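Local coordinates for protein probable arylamine n-acetyl transferase (Mycobacterium abscessus, PDB 4GUZ) that probably transfers the acetyl group of acetyl-coenzyme A to arylamine substrates, as other members of its family do, at residues A[13-18]-A[26-31]; A[36-41]-A[88-93]; A[68-73]-A[83-88]; A[128-133]-A[139-144]. One frame throughout, in Å; residues are numbered along the deposited sequence.

Contact 1 (A[13-18]-A[26-31]); sequences LQLDEY and GDRSPT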
loop_
_atom_site.group_PDB
_atom_site.type_symbol
_atom_site.label_atom_id
_atom_site.label_comp_id
_atom_site.label_asym_id
_atom_site.label_seq_id
_atom_site.Cartn_x
_atom_site.Cartn_y
_atom_site.Cartn_z
ATOM N N LEU A 13 -10.025 15.181 -6.920
ATOM C CA LEU A 13 -10.502 14.242 -5.918
ATOM C C LEU A 13 -11.883 14.640 -5.403
ATOM O O LEU A 13 -12.147 15.825 -5.159
ATOM C CB LEU A 13 -9.504 14.170 -4.741
ATOM C CG LEU A 13 -9.915 13.311 -3.527
ATOM C CD1 LEU A 13 -9.569 11.848 -3.745
ATOM C CD2 LEU A 13 -9.292 13.832 -2.271
ATOM N N GLN A 14 -12.743 13.629 -5.187
ATOM C CA GLN A 14 -14.048 13.799 -4.553
ATOM C C GLN A 14 -13.772 13.688 -3.052
ATOM O O GLN A 14 -13.863 12.598 -2.485
ATOM C CB GLN A 14 -15.056 12.740 -5.073
ATOM C CG GLN A 14 -15.500 12.925 -6.529
ATOM C CD GLN A 14 -16.131 14.270 -6.804
ATOM O OE1 GLN A 14 -17.062 14.710 -6.117
ATOM N NE2 GLN A 14 -15.617 14.959 -7.808
ATOM N N LEU A 15 -13.337 14.805 -2.438
ATOM C CA LEU A 15 -12.902 14.895 -1.043
ATOM C C LEU A 15 -13.904 14.336 -0.029
ATOM O O LEU A 15 -13.488 13.506 0.779
ATOM C CB LEU A 15 -12.525 16.342 -0.658
ATOM C CG LEU A 15 -11.936 16.560 0.752
ATOM C CD1 LEU A 15 -10.544 15.939 0.881
ATOM C CD2 LEU A 15 -11.867 18.038 1.085
ATOM N N ASP A 16 -15.201 14.762 -0.062
ATOM C CA ASP A 16 -16.217 14.298 0.905
ATOM C C ASP A 16 -16.492 12.814 0.757
ATOM O O ASP A 16 -16.678 12.125 1.754
ATOM C CB ASP A 16 -17.543 15.075 0.759
ATOM C CG ASP A 16 -17.476 16.552 1.109
ATOM O OD1 ASP A 16 -16.676 16.919 2.005
ATOM O OD2 ASP A 16 -18.258 17.335 0.523
ATOM N N GLU A 17 -16.535 12.333 -0.491
ATOM C CA GLU A 17 -16.783 10.930 -0.823
ATOM C C GLU A 17 -15.660 10.033 -0.284
ATOM O O GLU A 17 -15.932 8.971 0.277
ATOM C CB GLU A 17 -16.901 10.780 -2.334
ATOM C CG GLU A 17 -17.555 9.480 -2.753
ATOM C CD GLU A 17 -17.496 9.174 -4.234
ATOM O OE1 GLU A 17 -17.255 10.094 -5.051
ATOM O OE2 GLU A 17 -17.728 7.995 -4.576
ATOM N N TYR A 18 -14.407 10.474 -0.456
ATOM C CA TYR A 18 -13.250 9.726 0.025
ATOM C C TYR A 18 -13.293 9.636 1.547
ATOM O O TYR A 18 -13.091 8.549 2.087
ATOM C CB TYR A 18 -11.919 10.361 -0.464
ATOM C CG TYR A 18 -10.702 9.777 0.233
ATOM C CD1 TYR A 18 -10.041 8.668 -0.289
ATOM C CD2 TYR A 18 -10.265 10.281 1.456
ATOM C CE1 TYR A 18 -8.967 8.086 0.380
ATOM C CE2 TYR A 18 -9.212 9.688 2.150
ATOM C CZ TYR A 18 -8.545 8.611 1.588
ATOM O OH TYR A 18 -7.496 8.034 2.252
ATOM N N GLY A 26 -14.873 14.869 11.571
ATOM C CA GLY A 26 -14.280 15.857 12.455
ATOM C C GLY A 26 -13.374 16.836 11.749
ATOM O O GLY A 26 -13.510 17.067 10.545
ATOM N N ASP A 27 -12.431 17.399 12.523
ATOM C CA ASP A 27 -11.462 18.414 12.124
ATOM C C ASP A 27 -10.627 17.939 10.936
ATOM O O ASP A 27 -10.100 16.826 10.957
ATOM C CB ASP A 27 -10.562 18.774 13.319
ATOM C CG ASP A 27 -9.982 20.180 13.300
ATOM O OD1 ASP A 27 -9.689 20.715 14.396
ATOM O OD2 ASP A 27 -9.821 20.749 12.192
ATOM N N ARG A 28 -10.570 18.770 9.884
ATOM C CA ARG A 28 -9.859 18.490 8.635
ATOM C C ARG A 28 -8.564 19.318 8.522
ATOM O O ARG A 28 -7.911 19.288 7.472
ATOM C CB ARG A 28 -10.766 18.774 7.421
ATOM C CG ARG A 28 -12.009 17.892 7.315
ATOM C CD ARG A 28 -12.805 18.270 6.072
ATOM N NE ARG A 28 -13.977 17.410 5.880
ATOM C CZ ARG A 28 -14.721 17.403 4.778
ATOM N NH1 ARG A 28 -14.413 18.191 3.757
ATOM N NH2 ARG A 28 -15.758 16.583 4.676
ATOM N N SER A 29 -8.198 20.068 9.597
ATOM C CA SER A 29 -6.986 20.905 9.634
ATOM C C SER A 29 -5.714 20.060 9.374
ATOM O O SER A 29 -5.670 18.923 9.843
ATOM C CB SER A 29 -6.872 21.622 10.977
ATOM O OG SER A 29 -7.963 22.507 11.159
ATOM N N PRO A 30 -4.686 20.579 8.649
ATOM C CA PRO A 30 -3.492 19.752 8.366
ATOM C C PRO A 30 -2.554 19.588 9.574
ATOM O O PRO A 30 -1.507 20.245 9.683
ATOM C CB PRO A 30 -2.815 20.479 7.203
ATOM C CG PRO A 30 -3.262 21.880 7.303
ATOM C CD PRO A 30 -4.602 21.899 7.985
ATOM N N THR A 31 -2.952 18.677 10.483
ATOM C CA THR A 31 -2.242 18.356 11.727
ATOM C C THR A 31 -1.991 16.842 11.873
ATOM O O THR A 31 -2.563 16.050 11.120
ATOM C CB THR A 31 -3.075 18.844 12.917
ATOM O OG1 THR A 31 -4.358 18.228 12.829
ATOM C CG2 THR A 31 -3.214 20.369 12.969
#

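Contact 2 (A[36-41]-A[88-93]); sequences RRLQRG and AVLQRL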
loop_
_atom_site.group_PDB
_atom_site.type_symbol
_atom_site.label_atom_id
_atom_site.label_comp_id
_atom_site.label_asym_id
_atom_site.label_seq_id
_atom_site.Cartn_x
_atom_site.Cartn_y
_atom_site.Cartn_z
ATOM N N ARG A 36 -3.228 10.975 11.471
ATOM C CA ARG A 36 -3.418 9.684 12.124
ATOM C C ARG A 36 -4.756 9.084 11.740
ATOM O O ARG A 36 -4.816 7.905 11.392
ATOM C CB ARG A 36 -3.295 9.797 13.667
ATOM C CG ARG A 36 -1.840 9.788 14.121
ATOM C CD ARG A 36 -1.658 10.113 15.593
ATOM N NE ARG A 36 -0.241 10.367 15.867
ATOM C CZ ARG A 36 0.392 10.060 16.996
ATOM N NH1 ARG A 36 -0.269 9.507 18.010
ATOM N NH2 ARG A 36 1.688 10.309 17.124
ATOM N N ARG A 37 -5.821 9.892 11.784
ATOM C CA ARG A 37 -7.164 9.404 11.442
ATOM C C ARG A 37 -7.268 9.075 9.951
ATOM O O ARG A 37 -7.944 8.111 9.601
ATOM C CB ARG A 37 -8.249 10.406 11.857
ATOM C CG ARG A 37 -8.339 10.575 13.386
ATOM C CD ARG A 37 -9.675 11.120 13.897
ATOM N NE ARG A 37 -10.176 12.300 13.178
ATOM C CZ ARG A 37 -9.675 13.530 13.266
ATOM N NH1 ARG A 37 -8.608 13.771 14.021
ATOM N NH2 ARG A 37 -10.220 14.523 12.575
ATOM N N LEU A 38 -6.560 9.842 9.092
ATOM C CA LEU A 38 -6.550 9.642 7.630
ATOM C C LEU A 38 -5.881 8.324 7.278
ATOM O O LEU A 38 -6.452 7.521 6.552
ATOM C CB LEU A 38 -5.834 10.784 6.900
ATOM C CG LEU A 38 -6.549 12.124 6.771
ATOM C CD1 LEU A 38 -5.628 13.144 6.168
ATOM C CD2 LEU A 38 -7.790 12.014 5.898
ATOM N N GLN A 39 -4.684 8.093 7.814
ATOM C CA GLN A 39 -3.968 6.861 7.532
ATOM C C GLN A 39 -4.723 5.626 8.071
ATOM O O GLN A 39 -4.870 4.652 7.337
ATOM C CB GLN A 39 -2.546 6.912 8.092
ATOM C CG GLN A 39 -1.785 5.622 7.774
ATOM C CD GLN A 39 -0.289 5.748 7.710
ATOM O OE1 GLN A 39 0.276 6.835 7.618
ATOM N NE2 GLN A 39 0.368 4.614 7.541
ATOM N N ARG A 40 -5.198 5.656 9.331
ATOM C CA ARG A 40 -5.909 4.508 9.890
ATOM C C ARG A 40 -7.127 4.137 9.035
ATOM O O ARG A 40 -7.289 2.972 8.694
ATOM C CB ARG A 40 -6.320 4.753 11.356
ATOM C CG ARG A 40 -6.723 3.464 12.067
ATOM C CD ARG A 40 -7.082 3.694 13.517
ATOM N NE ARG A 40 -7.764 2.541 14.122
ATOM C CZ ARG A 40 -7.199 1.678 14.960
ATOM N NH1 ARG A 40 -5.915 1.797 15.282
ATOM N NH2 ARG A 40 -7.913 0.693 15.489
ATOM N N GLY A 41 -7.942 5.127 8.678
ATOM C CA GLY A 41 -9.133 4.914 7.860
ATOM C C GLY A 41 -8.807 4.408 6.464
ATOM O O GLY A 41 -9.501 3.526 5.952
ATOM N N ALA A 88 -3.368 12.882 -3.199
ATOM C CA ALA A 88 -4.426 13.823 -3.582
ATOM C C ALA A 88 -5.134 14.358 -2.353
ATOM O O ALA A 88 -5.409 15.552 -2.306
ATOM C CB ALA A 88 -5.425 13.155 -4.508
ATOM N N VAL A 89 -5.407 13.491 -1.355
ATOM C CA VAL A 89 -6.067 13.887 -0.096
ATOM C C VAL A 89 -5.160 14.840 0.677
ATOM O O VAL A 89 -5.635 15.888 1.110
ATOM C CB VAL A 89 -6.510 12.694 0.800
ATOM C CG1 VAL A 89 -7.303 13.177 2.015
ATOM C CG2 VAL A 89 -7.340 11.693 0.016
ATOM N N LEU A 90 -3.854 14.486 0.848
ATOM C CA LEU A 90 -2.903 15.312 1.603
ATOM C C LEU A 90 -2.818 16.727 1.005
ATOM O O LEU A 90 -2.802 17.715 1.753
ATOM C CB LEU A 90 -1.507 14.653 1.648
ATOM C CG LEU A 90 -1.381 13.346 2.456
ATOM C CD1 LEU A 90 0.040 12.788 2.391
ATOM C CD2 LEU A 90 -1.859 13.506 3.904
ATOM N N GLN A 91 -2.837 16.808 -0.333
ATOM C CA GLN A 91 -2.796 18.057 -1.100
ATOM C C GLN A 91 -4.037 18.915 -0.832
ATOM O O GLN A 91 -3.898 20.123 -0.605
ATOM C CB GLN A 91 -2.678 17.733 -2.600
ATOM C CG GLN A 91 -2.649 18.938 -3.553
ATOM C CD GLN A 91 -1.443 19.821 -3.375
ATOM O OE1 GLN A 91 -1.559 20.988 -2.984
ATOM N NE2 GLN A 91 -0.257 19.285 -3.651
ATOM N N ARG A 92 -5.244 18.303 -0.861
ATOM C CA ARG A 92 -6.502 19.022 -0.637
ATOM C C ARG A 92 -6.640 19.546 0.774
ATOM O O ARG A 92 -7.267 20.582 0.972
ATOM C CB ARG A 92 -7.709 18.128 -0.929
ATOM C CG ARG A 92 -8.156 18.201 -2.356
ATOM C CD ARG A 92 -8.781 19.541 -2.756
ATOM N NE ARG A 92 -10.196 19.627 -2.395
ATOM C CZ ARG A 92 -11.174 19.000 -3.040
ATOM N NH1 ARG A 92 -10.901 18.205 -4.069
ATOM N NH2 ARG A 92 -12.429 19.142 -2.647
ATOM N N LEU A 93 -6.095 18.820 1.759
ATOM C CA LEU A 93 -6.228 19.212 3.156
ATOM C C LEU A 93 -5.113 20.182 3.607
ATOM O O LEU A 93 -5.116 20.634 4.752
ATOM C CB LEU A 93 -6.311 17.978 4.064
ATOM C CG LEU A 93 -7.537 17.055 3.882
ATOM C CD1 LEU A 93 -7.687 16.158 5.078
ATOM C CD2 LEU A 93 -8.840 17.858 3.689
#

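Contact 3 (A[68-73]-A[83-88]); sequences AKLLRS and VALFGA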
loop_
_atom_site.group_PDB
_atom_site.type_symbol
_atom_site.label_atom_id
_atom_site.label_comp_id
_atom_site.label_asym_id
_atom_site.label_seq_id
_atom_site.Cartn_x
_atom_site.Cartn_y
_atom_site.Cartn_z
ATOM N N ALA A 68 -12.801 6.283 -8.859
ATOM C CA ALA A 68 -13.978 5.559 -9.361
ATOM C C ALA A 68 -13.834 4.051 -9.070
ATOM O O ALA A 68 -14.766 3.436 -8.568
ATOM C CB ALA A 68 -14.158 5.802 -10.857
ATOM N N LYS A 69 -12.649 3.470 -9.329
ATOM C CA LYS A 69 -12.398 2.058 -9.042
ATOM C C LYS A 69 -12.385 1.783 -7.515
ATOM O O LYS A 69 -13.126 0.919 -7.051
ATOM C CB LYS A 69 -11.070 1.628 -9.684
ATOM C CG LYS A 69 -10.697 0.158 -9.486
ATOM C CD LYS A 69 -9.228 -0.007 -9.783
ATOM C CE LYS A 69 -8.757 -1.417 -9.657
ATOM N NZ LYS A 69 -7.297 -1.497 -9.895
ATOM N N LEU A 70 -11.582 2.538 -6.745
ATOM C CA LEU A 70 -11.398 2.299 -5.300
ATOM C C LEU A 70 -12.565 2.700 -4.395
ATOM O O LEU A 70 -12.719 2.100 -3.329
ATOM C CB LEU A 70 -10.103 2.975 -4.778
ATOM C CG LEU A 70 -8.802 2.488 -5.424
ATOM C CD1 LEU A 70 -7.577 2.918 -4.637
ATOM C CD2 LEU A 70 -8.775 1.014 -5.549
ATOM N N LEU A 71 -13.368 3.697 -4.779
ATOM C CA LEU A 71 -14.442 4.152 -3.898
ATOM C C LEU A 71 -15.857 3.800 -4.417
ATOM O O LEU A 71 -16.814 3.898 -3.645
ATOM C CB LEU A 71 -14.372 5.688 -3.698
ATOM C CG LEU A 71 -13.054 6.383 -3.322
ATOM C CD1 LEU A 71 -13.242 7.899 -3.286
ATOM C CD2 LEU A 71 -12.548 5.935 -1.956
ATOM N N ARG A 72 -15.998 3.458 -5.712
ATOM C CA ARG A 72 -17.323 3.245 -6.306
ATOM C C ARG A 72 -17.534 1.857 -6.954
ATOM O O ARG A 72 -18.571 1.617 -7.572
ATOM C CB ARG A 72 -17.615 4.365 -7.319
ATOM C CG ARG A 72 -17.548 5.738 -6.658
ATOM C CD ARG A 72 -18.129 6.856 -7.497
ATOM N NE ARG A 72 -17.207 7.314 -8.529
ATOM C CZ ARG A 72 -16.557 8.472 -8.503
ATOM N NH1 ARG A 72 -16.693 9.293 -7.471
ATOM N NH2 ARG A 72 -15.765 8.816 -9.505
ATOM N N SER A 73 -16.596 0.932 -6.756
ATOM C CA SER A 73 -16.725 -0.432 -7.236
ATOM C C SER A 73 -16.110 -1.392 -6.197
ATOM O O SER A 73 -15.250 -0.952 -5.418
ATOM C CB SER A 73 -16.091 -0.598 -8.615
ATOM O OG SER A 73 -14.676 -0.664 -8.565
ATOM N N VAL A 83 -1.090 5.487 -3.178
ATOM C CA VAL A 83 -0.292 6.727 -3.022
ATOM C C VAL A 83 -0.922 7.878 -3.860
ATOM O O VAL A 83 -0.997 9.002 -3.358
ATOM C CB VAL A 83 1.215 6.512 -3.312
ATOM C CG1 VAL A 83 1.946 7.830 -3.571
ATOM C CG2 VAL A 83 1.871 5.780 -2.151
ATOM N N ALA A 84 -1.439 7.592 -5.078
ATOM C CA ALA A 84 -2.102 8.634 -5.888
ATOM C C ALA A 84 -3.283 9.220 -5.103
ATOM O O ALA A 84 -3.376 10.434 -4.957
ATOM C CB ALA A 84 -2.579 8.059 -7.226
ATOM N N LEU A 85 -4.123 8.349 -4.511
ATOM C CA LEU A 85 -5.281 8.763 -3.752
ATOM C C LEU A 85 -4.899 9.486 -2.482
ATOM O O LEU A 85 -5.459 10.540 -2.197
ATOM C CB LEU A 85 -6.159 7.545 -3.422
ATOM C CG LEU A 85 -7.644 7.798 -3.190
ATOM C CD1 LEU A 85 -8.315 8.354 -4.451
ATOM C CD2 LEU A 85 -8.343 6.493 -2.841
ATOM N N PHE A 86 -3.937 8.944 -1.724
ATOM C CA PHE A 86 -3.563 9.551 -0.454
ATOM C C PHE A 86 -2.860 10.865 -0.679
ATOM O O PHE A 86 -3.148 11.819 0.047
ATOM C CB PHE A 86 -2.716 8.596 0.394
ATOM C CG PHE A 86 -2.737 8.893 1.879
ATOM C CD1 PHE A 86 -3.835 8.547 2.658
ATOM C CD2 PHE A 86 -1.621 9.436 2.514
ATOM C CE1 PHE A 86 -3.856 8.829 4.032
ATOM C CE2 PHE A 86 -1.637 9.707 3.891
ATOM C CZ PHE A 86 -2.750 9.380 4.643
ATOM N N GLY A 87 -2.027 10.931 -1.727
ATOM C CA GLY A 87 -1.320 12.138 -2.134
ATOM C C GLY A 87 -2.284 13.244 -2.489
ATOM O O GLY A 87 -2.093 14.396 -2.084
ATOM N N ALA A 88 -3.368 12.882 -3.199
ATOM C CA ALA A 88 -4.426 13.823 -3.582
ATOM C C ALA A 88 -5.134 14.358 -2.353
ATOM O O ALA A 88 -5.409 15.552 -2.306
ATOM C CB ALA A 88 -5.425 13.155 -4.508
#

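Contact 4 (A[128-133]-A[139-144]); sequences WLCDVG and LAPIRL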
loop_
_atom_site.group_PDB
_atom_site.type_symbol
_atom_site.label_atom_id
_atom_site.label_comp_id
_atom_site.label_asym_id
_atom_site.label_seq_id
_atom_site.Cartn_x
_atom_site.Cartn_y
_atom_site.Cartn_z
ATOM N N TRP A 128 7.052 12.475 9.181
ATOM C CA TRP A 128 6.186 11.324 9.395
ATOM C C TRP A 128 6.063 10.483 8.147
ATOM O O TRP A 128 5.574 10.957 7.121
ATOM C CB TRP A 128 4.795 11.805 9.838
ATOM C CG TRP A 128 4.832 12.459 11.186
ATOM C CD1 TRP A 128 5.073 13.772 11.452
ATOM C CD2 TRP A 128 4.699 11.806 12.457
ATOM N NE1 TRP A 128 5.072 13.988 12.811
ATOM C CE2 TRP A 128 4.866 12.796 13.455
ATOM C CE3 TRP A 128 4.461 10.481 12.853
ATOM C CZ2 TRP A 128 4.769 12.508 14.824
ATOM C CZ3 TRP A 128 4.377 10.197 14.208
ATOM C CH2 TRP A 128 4.522 11.207 15.177
ATOM N N LEU A 129 6.454 9.210 8.253
ATOM C CA LEU A 129 6.342 8.283 7.135
ATOM C C LEU A 129 4.915 7.776 7.031
ATOM O O LEU A 129 4.397 7.216 8.003
ATOM C CB LEU A 129 7.320 7.105 7.323
ATOM C CG LEU A 129 7.240 5.997 6.253
ATOM C CD1 LEU A 129 7.625 6.525 4.902
ATOM C CD2 LEU A 129 8.048 4.769 6.681
ATOM N N CYS A 130 4.278 7.957 5.859
ATOM C CA CYS A 130 2.926 7.445 5.644
ATOM C C CYS A 130 2.997 6.325 4.606
ATOM O O CYS A 130 2.893 6.563 3.392
ATOM C CB CYS A 130 1.960 8.552 5.232
ATOM S SG CYS A 130 1.723 9.830 6.497
ATOM N N ASP A 131 3.193 5.091 5.094
ATOM C CA ASP A 131 3.270 3.894 4.235
ATOM C C ASP A 131 1.864 3.330 4.143
ATOM O O ASP A 131 1.493 2.409 4.875
ATOM C CB ASP A 131 4.264 2.904 4.822
ATOM C CG ASP A 131 4.635 1.762 3.890
ATOM O OD1 ASP A 131 4.123 1.736 2.748
ATOM O OD2 ASP A 131 5.428 0.903 4.305
ATOM N N VAL A 132 1.049 3.937 3.290
ATOM C CA VAL A 132 -0.392 3.641 3.222
ATOM C C VAL A 132 -0.791 2.540 2.220
ATOM O O VAL A 132 -1.917 2.046 2.302
ATOM C CB VAL A 132 -1.233 4.920 2.940
ATOM C CG1 VAL A 132 -1.013 5.989 4.022
ATOM C CG2 VAL A 132 -0.979 5.477 1.532
ATOM N N GLY A 133 0.084 2.216 1.279
ATOM C CA GLY A 133 -0.242 1.271 0.215
ATOM C C GLY A 133 0.567 0.003 0.131
ATOM O O GLY A 133 0.709 -0.536 -0.957
ATOM N N LEU A 139 -0.794 1.022 10.429
ATOM C CA LEU A 139 -2.097 1.665 10.587
ATOM C C LEU A 139 -1.929 3.101 11.013
ATOM O O LEU A 139 -2.910 3.827 11.082
ATOM C CB LEU A 139 -2.977 0.911 11.592
ATOM C CG LEU A 139 -3.339 -0.540 11.237
ATOM C CD1 LEU A 139 -3.927 -1.239 12.420
ATOM C CD2 LEU A 139 -4.340 -0.610 10.111
ATOM N N ALA A 140 -0.690 3.524 11.297
ATOM C CA ALA A 140 -0.468 4.899 11.739
ATOM C C ALA A 140 0.792 5.480 11.107
ATOM O O ALA A 140 1.717 4.705 10.812
ATOM C CB ALA A 140 -0.353 4.929 13.258
ATOM N N PRO A 141 0.881 6.826 10.922
ATOM C CA PRO A 141 2.147 7.410 10.448
ATOM C C PRO A 141 3.262 7.072 11.424
ATOM O O PRO A 141 3.000 6.876 12.611
ATOM C CB PRO A 141 1.870 8.922 10.428
ATOM C CG PRO A 141 0.397 9.056 10.543
ATOM C CD PRO A 141 -0.106 7.883 11.266
ATOM N N ILE A 142 4.481 6.970 10.938
ATOM C CA ILE A 142 5.619 6.607 11.775
ATOM C C ILE A 142 6.581 7.776 11.809
ATOM O O ILE A 142 7.009 8.247 10.749
ATOM C CB ILE A 142 6.285 5.291 11.243
ATOM C CG1 ILE A 142 5.344 4.066 11.423
ATOM C CG2 ILE A 142 7.647 5.039 11.903
ATOM C CD1 ILE A 142 5.814 2.759 10.728
ATOM N N ARG A 143 6.932 8.227 13.024
ATOM C CA ARG A 143 7.896 9.316 13.270
ATOM C C ARG A 143 9.237 8.949 12.693
ATOM O O ARG A 143 9.806 7.927 13.066
ATOM C CB ARG A 143 8.031 9.574 14.787
ATOM C CG ARG A 143 8.838 10.795 15.165
ATOM C CD ARG A 143 8.752 11.014 16.659
ATOM N NE ARG A 143 7.770 12.050 16.959
ATOM C CZ ARG A 143 6.773 11.935 17.827
ATOM N NH1 ARG A 143 6.602 10.810 18.510
ATOM N NH2 ARG A 143 5.929 12.942 18.010
ATOM N N LEU A 144 9.744 9.769 11.776
ATOM C CA LEU A 144 11.032 9.494 11.166
ATOM C C LEU A 144 12.123 9.883 12.136
ATOM O O LEU A 144 12.354 11.061 12.407
ATOM C CB LEU A 144 11.175 10.198 9.814
ATOM C CG LEU A 144 12.271 9.697 8.887
ATOM C CD1 LEU A 144 11.889 8.362 8.228
ATOM C CD2 LEU A 144 12.537 10.721 7.815
HETATM O O HOH W 1 3.290 4.713 8.186
#

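Contact 1 (A[13-18]-A[26-31])
Asp16 and Arg28 form a salt bridge at the protein surface in which one carboxylate oxygen takes both terminal nitrogens of the guanidinium. Arg28 NH2 lies 2.8 Å from Asp16 OD1 and donates with an N-H...O angle of 155°; Arg28 NH1, at 3.1 Å from the same Asp16 OD1, makes a more bent bond. The oxygen sits almost in the guanidinium plane. The guanidinium grips end-on, both nitrogens on one oxygen, and the carboxylate plane is turned 55° from it, unlike the flat pairing that would engage both oxygens. Arginine suits the place because its chain, extended from CG to NE, carries the charge far from the loop to the helix. Within that loop Asp27 OD2 accepts from the backbone N of Ser29, closing an Asx turn, and also from Ser29 OG at 2.8 Å. Both donors reach the oxygen from the same face of its carboxylate.

Packing is slight. Leu15 CD2 comes within 3.7 Å of Arg28 NH1, the two side chains passing in opposite directions. Leu15 also touches Arg92 and Leu93, so its side chain packs against segment 88-93 as well. The arrangement is that of a helix-loop-helix connection: a surface ion pair joins the first turn of helix 15-21 to the loop leading into helix 32-45, in the N-terminal helical part of the arylamine N-acetyltransferase fold.

Contact 2 (A[36-41]-A[88-93])
Leu38 meets Val89, Leu90 and Leu93 in a contact made wholly of aliphatic side chains, with no hydrogen bond between the two segments. Two of its encounters are tip to tip. Leu38 CD1 approaches Leu93 CD1 to 3.8 Å, and the other branch, Leu38 CD2, faces Val89 CG1 at 4.1 Å. A looser touch adds Leu90, whose CD2 lies 4.4 Å from Leu38 CD1. The forked end of leucine suits this place, since each methyl can address a different residue of segment 88-93. On Val89, CG1 stands opposite the backbone N (chi1 -174°), which directs that methyl to Leu38.

Polar interactions belong to the surroundings. Gln39 turns to the loop before strand 142-143, where its NE2 bonds to Pro138 O, and Arg92 NH1 is held by Gly10 O and Leu13 O. Helix 15-21 completes the apolar packing: Leu19 touches Leu38, and Tyr18 touches Val89.

The contact thus joins helices 32-45 and 79-92 within the helical part of the fold. With methyl groups alone at the meeting points, its chemistry implies cohesion by dispersion and the exclusion of water, with none of the directional demands of a polar pair.

Contact 3 (A[68-73]-A[83-88])
Leu85 reaches across to Leu70 and Leu71 where helices 63-72 and 79-92, consecutive in the chain, pack in the helical part of the arylamine N-acetyltransferase fold. The apolar side is carried by one methyl: Leu85 CD2 lies 4.1 Å from Leu70 CD1 and 4.3 Å from Leu71 CD2. The side chains of Leu70 and Leu85 run past one another, oppositely directed, and meet methyl to methyl. Leu85 has CG swung away from its backbone N (chi1 -154°), and this carries CD2 to the two leucines. Leucine fits all three positions because it offers two methyls to a buried interface and brings no polar atom with it. Tyr18 of helix 15-21 touches both Leu71 and Leu85, and Ile46 touches Leu70 and Leu71, so the packing continues into neighbouring parts of the chain. Even here the spacing is moderate, and just these two pairs come together.

Toward solvent the contact gives way to charged side chains. Exposed Arg72 extends to Glu17 in a salt bridge, while Lys69, its chain fully extended, carries its NZ to Asp52 and Glu81. Glu81 belongs to helix 79-92, so this lysine adds a charged tie between the same two helices that the leucines join.

Around Arg72 and Ser73 the backbone bonding slackens: the bonds from Arg72 N to Ala68 O and from Ser73 N to Lys69 O are both weak. The serine hydroxyl supplements the second of them, Ser73 OG donating to Lys69 O over 2.7 Å, in the carbonyl plane and on a lone pair.

Contact 4 (A[128-133]-A[139-144])
Leu129 and Ile142 form an antiparallel hydrogen-bonded pair, with Leu129 N to Ile142 O at 2.7 Å and Ile142 N to Leu129 O at 2.9 Å, while Trp128 and Arg143 are the adjoining non-hydrogen-bonded pair of this beta hairpin. Past the last bridge a water continues the link: it donates to Leu129 O and Ala140 O and accepts from Asp131 N.

Trp128 carries most of the side-chain contact. Its indole lies alongside Arg143, which has CB over the face of the six-membered ring, 4.0 Å from the centroid, in a CH-pi contact. The Arg143 chain then bends at chi3 (-100°), which sets one face of the guanidinium against the CZ2-CH2 part of the indole, CH2 over its centre, with Trp128 CZ2 at 3.4 Å from Arg143 NH2. The two planes are 58° apart, so the groups are not stacked in parallel. Arginine suits this exposed edge because its methylenes cover the indole while its NE pairs with Glu126. Pro141 CB packs on Trp128 CE3 at 3.9 Å and on Cys130 SG at 4.0 Å; a proline costs no cross-strand bond here, since the nitrogen at this position points away from strand 126-130. Leu129 and Ile142 meet CB to CB on the face opposite Trp128.

Just beyond the strand, Asp131 bonds to His116 and His189 through its two carboxylate oxygens. With Cys79 and His116 it matches the Cys-His-Asp triad of this family. The chemistry implies a division of labour: backbone bonds and apolar packing fix the hairpin, and the water, bonded to Asp131 N, may steady the main chain at the aspartate that probably orients the triad histidine.

In the fold
Contact 1 lies at the surface and rests on an ion pair, whereas contacts 2 and 3 are buried and purely apolar across their segments; contact 4, also largely buried, adds strand pairing and an aromatic-arginine contact where Arg143 is exposed. Contacts 2 and 3 share helix 79-92 and Ala88, contact 3 being nested in the loop that contact 2 closes. Helix 15-21 of contact 1 ties in contact 3 as well, Tyr18 packing against Phe86. Gln39 bridges contact 2 to the hairpin of contact 4, and Phe86 meets Val132 just after strand 126-130, joining the helices to the sheet region.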